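3'3'-cGAMP-specific phosphodiesterase 3 (Vibrio cholerae O1 biovar El Tor str. N16961, PDB 5Z7C) is a largely helical bacterial protein of the HD-domain superfamily, with two HD-domain regions in one chain, the second carrying the HD-GYP sequence signature. Local coordinates at residues C47-M52 / Q257-L262; M403-T408 / D444-A449. The protein carries 2 engineered substitutions. One frame throughout, in Å; residues are numbered along the deposited sequence.

Contact 1: C47-M52 / Q257-L262; sequences CCWIGM and QRVMNL
Trp49 and Leu262 carry most of this contact. The methyl CD1 of Leu262 lies 3.6 Å from Trp49 CE3, on the benzene part of the indole. It comes in obliquely, and the two side chains cross at about a right angle. The same methyl also meets Met52 one helical turn on, with Leu262 CD1 3.9 Å from Met52 CB. One branch of Leu262 therefore sits between two residues of helix 43-56. Leu262 is extended beyond CB (chi2 -179°), which carries CD1 outward to both of them.

Val259 adds a forked contact. Its CG2 stands at the edge of the indole, near the ring plane, 3.9 Å from Trp49 CE3. Its CG1 turns instead to the neighbouring cysteine, with Val259 CG1 3.8 Å from Cys48 SG. Trp49 has CG anti to its backbone nitrogen (chi1 171°). This swings the benzene end of the indole toward 257-262, although the CB bond does not aim there. Arg258 touches the ring through its aliphatic base, with Arg258 CB 3.8 Å from Trp49 CZ3. Its charged end leads away to a salt bridge with Asp254.

The indole is also held by its nitrogen, since Trp49 NE1 is hydrogen-bonded to Phe246 O. Phe69 of helix 62-73 touches Cys48, Met52 and Val259. Apolar side chains thus join helix 43-56 to the segment around helix 255-260. This is helix-to-helix apolar packing, in keeping with the mostly helical build of HD-domain proteins.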
loop_
_atom_site.group_PDB
_atom_site.type_symbol
_atom_site.label_atom_id
_atom_site.label_comp_id
_atom_site.label_asym_id
_atom_site.label_seq_id
_atom_site.Cartn_x
_atom_site.Cartn_y
_atom_site.Cartn_z
ATOM N N CYS A 47 -10.595 1.040 10.623
ATOM C CA CYS A 47 -11.853 1.128 9.930
ATOM C C CYS A 47 -12.454 -0.217 9.834
ATOM O O CYS A 47 -13.642 -0.370 9.923
ATOM C CB CYS A 47 -11.670 1.638 8.526
ATOM S SG CYS A 47 -11.025 3.337 8.451
ATOM N N CYS A 48 -11.622 -1.200 9.595
ATOM C CA CYS A 48 -12.121 -2.534 9.418
ATOM C C CYS A 48 -12.798 -2.946 10.664
ATOM O O CYS A 48 -13.855 -3.518 10.649
ATOM C CB CYS A 48 -10.966 -3.477 9.207
ATOM S SG CYS A 48 -11.469 -4.899 8.184
ATOM N N TRP A 49 -12.149 -2.671 11.755
ATOM C CA TRP A 49 -12.694 -3.031 12.997
ATOM C C TRP A 49 -13.989 -2.311 13.254
ATOM O O TRP A 49 -14.932 -2.916 13.688
ATOM C CB TRP A 49 -11.669 -2.706 14.053
ATOM C CG TRP A 49 -12.165 -2.840 15.383
ATOM C CD1 TRP A 49 -12.756 -1.896 16.095
ATOM C CD2 TRP A 49 -12.138 -4.000 16.187
ATOM N NE1 TRP A 49 -13.102 -2.365 17.308
ATOM C CE2 TRP A 49 -12.733 -3.672 17.387
ATOM C CE3 TRP A 49 -11.665 -5.288 16.010
ATOM C CZ2 TRP A 49 -12.873 -4.573 18.406
ATOM C CZ3 TRP A 49 -11.807 -6.171 17.013
ATOM C CH2 TRP A 49 -12.404 -5.819 18.196
ATOM N N ILE A 50 -14.038 -1.013 13.015
ATOM C CA ILE A 50 -15.273 -0.288 13.171
ATOM C C ILE A 50 -16.317 -0.747 12.196
ATOM O O ILE A 50 -17.426 -0.997 12.561
ATOM C CB ILE A 50 -15.035 1.196 12.945
ATOM C CG1 ILE A 50 -14.079 1.735 13.985
ATOM C CG2 ILE A 50 -16.309 1.983 13.023
ATOM C CD1 ILE A 50 -13.551 3.051 13.645
ATOM N N GLY A 51 -15.959 -0.851 10.941
ATOM C CA GLY A 51 -16.907 -1.241 9.931
ATOM C C GLY A 51 -17.479 -2.614 10.068
ATOM O O GLY A 51 -18.610 -2.833 9.754
ATOM N N MET A 52 -16.666 -3.565 10.469
ATOM C CA MET A 52 -17.156 -4.911 10.665
ATOM C C MET A 52 -18.156 -4.921 11.789
ATOM O O MET A 52 -19.158 -5.578 11.732
ATOM C CB MET A 52 -16.019 -5.889 10.888
ATOM C CG MET A 52 -15.328 -6.321 9.626
ATOM S SD MET A 52 -16.341 -6.980 8.400
ATOM C CE MET A 52 -16.516 -8.544 9.041
ATOM N N GLN A 257 -4.328 -8.374 14.909
ATOM C CA GLN A 257 -4.722 -9.741 15.152
ATOM C C GLN A 257 -6.199 -9.902 15.412
ATOM O O GLN A 257 -6.808 -10.825 14.937
ATOM C CB GLN A 257 -3.904 -10.362 16.270
ATOM C CG GLN A 257 -2.412 -10.135 16.140
ATOM C CD GLN A 257 -1.785 -10.894 14.994
ATOM O OE1 GLN A 257 -1.081 -11.876 15.194
ATOM N NE2 GLN A 257 -2.024 -10.430 13.783
ATOM N N ARG A 258 -6.785 -9.002 16.169
ATOM C CA ARG A 258 -8.204 -9.064 16.469
ATOM C C ARG A 258 -9.114 -8.911 15.281
ATOM O O ARG A 258 -10.169 -9.482 15.235
ATOM C CB ARG A 258 -8.585 -8.034 17.504
ATOM C CG ARG A 258 -7.501 -7.657 18.428
ATOM C CD ARG A 258 -8.057 -7.246 19.731
ATOM N NE ARG A 258 -6.990 -6.789 20.591
ATOM C CZ ARG A 258 -7.142 -6.554 21.878
ATOM N NH1 ARG A 258 -8.314 -6.734 22.441
ATOM N NH2 ARG A 258 -6.121 -6.139 22.589
ATOM N N VAL A 259 -8.721 -8.102 14.333
ATOM C CA VAL A 259 -9.527 -7.887 13.169
ATOM C C VAL A 259 -9.644 -9.163 12.392
ATOM O O VAL A 259 -10.620 -9.407 11.722
ATOM C CB VAL A 259 -8.980 -6.759 12.328
ATOM C CG1 VAL A 259 -9.754 -6.622 11.095
ATOM C CG2 VAL A 259 -9.095 -5.519 13.074
ATOM N N MET A 260 -8.616 -9.976 12.514
ATOM C CA MET A 260 -8.467 -11.221 11.801
ATOM C C MET A 260 -9.592 -12.136 12.185
ATOM O O MET A 260 -10.109 -12.876 11.386
ATOM C CB MET A 260 -7.158 -11.870 12.208
ATOM C CG MET A 260 -5.966 -11.594 11.349
ATOM S SD MET A 260 -6.299 -11.941 9.679
ATOM C CE MET A 260 -5.390 -13.362 9.523
ATOM N N ASN A 261 -9.949 -12.067 13.446
ATOM C CA ASN A 261 -10.986 -12.871 14.020
ATOM C C ASN A 261 -12.376 -12.457 13.641
ATOM O O ASN A 261 -13.309 -13.135 13.956
ATOM C CB ASN A 261 -10.836 -12.898 15.527
ATOM C CG ASN A 261 -9.597 -13.624 15.978
ATOM O OD1 ASN A 261 -9.214 -14.618 15.410
ATOM N ND2 ASN A 261 -8.970 -13.129 17.011
ATOM N N LEU A 262 -12.527 -11.292 13.066
ATOM C CA LEU A 262 -13.838 -10.825 12.675
ATOM C C LEU A 262 -14.584 -11.452 11.522
ATOM O O LEU A 262 -15.783 -11.620 11.625
ATOM C CB LEU A 262 -13.832 -9.327 12.525
ATOM C CG LEU A 262 -13.452 -8.607 13.797
ATOM C CD1 LEU A 262 -13.505 -7.150 13.559
ATOM C CD2 LEU A 262 -14.359 -8.989 14.882
#

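Contact 2: M403-T408 / D444-A449; sequences MTRIIT and DPECFA
Arg405 is the first residue of 403-408 to touch 444-449, and it lies against Asp444. The aliphatic part of its chain runs beside the aspartate, with Arg405 CG 3.8 Å from Asp444 CB. The chain then bends at chi2 and chi3, the latter at 38°, and NE stays close to the carboxylate. Arg405 NE and Asp444 OD2 form a long salt bridge of 3.7 Å. The oxygen stands at the edge of the guanidinium, near its plane, but the guanidinium and carboxylate planes are 64° apart. The two groups therefore do not meet as a flat, two-bond pair. Glu446 brings a second negative charge, with its OE1 4.4 Å from Arg405 NH2, beyond salt-bridge range.

Asp444 OD2 also faces the start of helix 446-456. It accepts weak hydrogen bonds from Glu446 N at 3.3 Å and Cys447 N at 3.4 Å. These amides and the nearby arginine would probably favour the negative charge of Asp444.

Ile406 follows, and here the contact turns apolar. Its CB bond points away from 444-449, yet Ile406 CG1 still lies 4.0 Å from Cys447 SG. The sulfur rests against the helix backbone too, with Cys447 SG 3.9 Å from Ile406 N. Both Ile406 and Cys447 are buried, whereas the charged groups lie toward the more open side.

Within its own helix, Arg405 O is hydrogen-bonded to Thr409 OG1. The start of helix 446-456 lies against helix 397-416 on the flank of Arg405 and Ile406. Ile406 also packs on Thr305 and Ile308 of helix 297-311 and on Leu312 and Ile314 just after it. Thr404 touches helix 358-369, and Ile407 meets helix 316-328.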
loop_
_atom_site.group_PDB
_atom_site.type_symbol
_atom_site.label_atom_id
_atom_site.label_comp_id
_atom_site.label_asym_id
_atom_site.label_seq_id
_atom_site.Cartn_x
_atom_site.Cartn_y
_atom_site.Cartn_z
ATOM N N MET A 403 17.404 -13.261 2.916
ATOM C CA MET A 403 16.545 -12.590 1.998
ATOM C C MET A 403 16.872 -11.133 2.108
ATOM O O MET A 403 16.964 -10.444 1.139
ATOM C CB MET A 403 15.129 -12.755 2.511
ATOM C CG MET A 403 14.501 -14.125 2.498
ATOM S SD MET A 403 12.871 -13.983 3.249
ATOM C CE MET A 403 11.918 -13.120 2.037
ATOM N N THR A 404 16.976 -10.655 3.323
ATOM C CA THR A 404 17.168 -9.250 3.552
ATOM C C THR A 404 18.471 -8.815 2.994
ATOM O O THR A 404 18.602 -7.727 2.461
ATOM C CB THR A 404 17.133 -8.939 5.008
ATOM O OG1 THR A 404 15.890 -9.368 5.522
ATOM C CG2 THR A 404 17.218 -7.489 5.228
ATOM N N ARG A 405 19.466 -9.650 3.177
ATOM C CA ARG A 405 20.759 -9.316 2.665
ATOM C C ARG A 405 20.776 -9.245 1.163
ATOM O O ARG A 405 21.357 -8.335 0.623
ATOM C CB ARG A 405 21.799 -10.290 3.185
ATOM C CG ARG A 405 22.590 -9.714 4.318
ATOM C CD ARG A 405 22.875 -10.726 5.374
ATOM N NE ARG A 405 23.166 -12.026 4.810
ATOM C CZ ARG A 405 22.832 -13.166 5.383
ATOM N NH1 ARG A 405 22.197 -13.156 6.533
ATOM N NH2 ARG A 405 23.127 -14.312 4.808
ATOM N N ILE A 406 20.161 -10.196 0.489
ATOM C CA ILE A 406 20.170 -10.131 -0.939
ATOM C C ILE A 406 19.445 -8.914 -1.436
ATOM O O ILE A 406 19.979 -8.163 -2.202
ATOM C CB ILE A 406 19.461 -11.329 -1.491
ATOM C CG1 ILE A 406 20.177 -12.579 -1.043
ATOM C CG2 ILE A 406 19.424 -11.304 -2.985
ATOM C CD1 ILE A 406 19.649 -13.813 -1.644
ATOM N N ILE A 407 18.219 -8.735 -1.013
ATOM C CA ILE A 407 17.415 -7.664 -1.519
ATOM C C ILE A 407 18.045 -6.355 -1.178
ATOM O O ILE A 407 17.999 -5.427 -1.939
ATOM C CB ILE A 407 16.004 -7.768 -0.972
ATOM C CG1 ILE A 407 15.326 -8.949 -1.619
ATOM C CG2 ILE A 407 15.200 -6.549 -1.264
ATOM C CD1 ILE A 407 14.026 -9.220 -1.093
ATOM N N THR A 408 18.599 -6.272 0.005
ATOM C CA THR A 408 19.192 -5.039 0.457
ATOM C C THR A 408 20.383 -4.669 -0.392
ATOM O O THR A 408 20.577 -3.526 -0.748
ATOM C CB THR A 408 19.597 -5.171 1.895
ATOM O OG1 THR A 408 20.525 -6.250 2.006
ATOM C CG2 THR A 408 18.404 -5.490 2.706
ATOM N N ASP A 444 26.868 -6.640 3.021
ATOM C CA ASP A 444 27.140 -8.023 3.181
ATOM C C ASP A 444 28.190 -8.187 2.175
ATOM O O ASP A 444 28.471 -7.270 1.445
ATOM C CB ASP A 444 25.982 -8.896 2.805
ATOM C CG ASP A 444 26.248 -10.303 3.125
ATOM O OD1 ASP A 444 26.947 -10.527 4.106
ATOM O OD2 ASP A 444 25.800 -11.190 2.410
ATOM N N PRO A 445 28.756 -9.376 2.128
ATOM C CA PRO A 445 29.819 -9.660 1.198
ATOM C C PRO A 445 29.695 -11.024 0.578
ATOM O O PRO A 445 30.555 -11.397 -0.179
ATOM C CB PRO A 445 31.030 -9.631 2.095
ATOM C CG PRO A 445 30.563 -10.140 3.348
ATOM C CD PRO A 445 29.120 -9.828 3.477
ATOM N N GLU A 446 28.654 -11.772 0.875
ATOM C CA GLU A 446 28.480 -13.018 0.181
ATOM C C GLU A 446 27.684 -12.630 -1.014
ATOM O O GLU A 446 27.763 -13.220 -2.070
ATOM C CB GLU A 446 27.718 -13.991 1.041
ATOM C CG GLU A 446 27.562 -15.322 0.414
ATOM C CD GLU A 446 26.848 -16.270 1.308
ATOM O OE1 GLU A 446 26.447 -15.854 2.403
ATOM O OE2 GLU A 446 26.688 -17.436 0.920
ATOM N N CYS A 447 26.927 -11.576 -0.809
ATOM C CA CYS A 447 26.040 -11.067 -1.785
ATOM C C CYS A 447 26.819 -10.168 -2.658
ATOM O O CYS A 447 26.714 -10.241 -3.859
ATOM C CB CYS A 447 24.946 -10.290 -1.088
ATOM S SG CYS A 447 23.869 -11.349 -0.217
ATOM N N PHE A 448 27.625 -9.315 -2.061
ATOM C CA PHE A 448 28.396 -8.407 -2.871
ATOM C C PHE A 448 29.202 -9.146 -3.893
ATOM O O PHE A 448 29.328 -8.713 -5.003
ATOM C CB PHE A 448 29.345 -7.589 -2.054
ATOM C CG PHE A 448 30.333 -6.876 -2.885
ATOM C CD1 PHE A 448 30.061 -5.627 -3.370
ATOM C CD2 PHE A 448 31.515 -7.472 -3.229
ATOM C CE1 PHE A 448 30.956 -4.984 -4.157
ATOM C CE2 PHE A 448 32.407 -6.826 -4.014
ATOM C CZ PHE A 448 32.124 -5.585 -4.477
ATOM N N ALA A 449 29.763 -10.269 -3.518
ATOM C CA ALA A 449 30.517 -11.043 -4.461
ATOM C C ALA A 449 29.613 -11.592 -5.512
ATOM O O ALA A 449 29.929 -11.589 -6.678
ATOM C CB ALA A 449 31.183 -12.155 -3.753
#

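In the fold
Contact 1 is mostly buried and contact 2 only partly so. Their centres are 38 Å apart, and their nearest atoms are about 18 Å apart. They share no helix and follow one another along the chain. Contact 1 joins distant parts of the sequence, with 204 residues between its segments. Contact 2 spans only 35 and falls essentially in the second HD-domain region. The chemistry follows the burial. An aromatic ring, aliphatic groups and a cysteine sulfur make up contact 1, and its one charged side chain turns its end away. Contact 2 pairs opposite charges toward solvent and keeps a smaller apolar patch beneath, where a cysteine sulfur meets the helix.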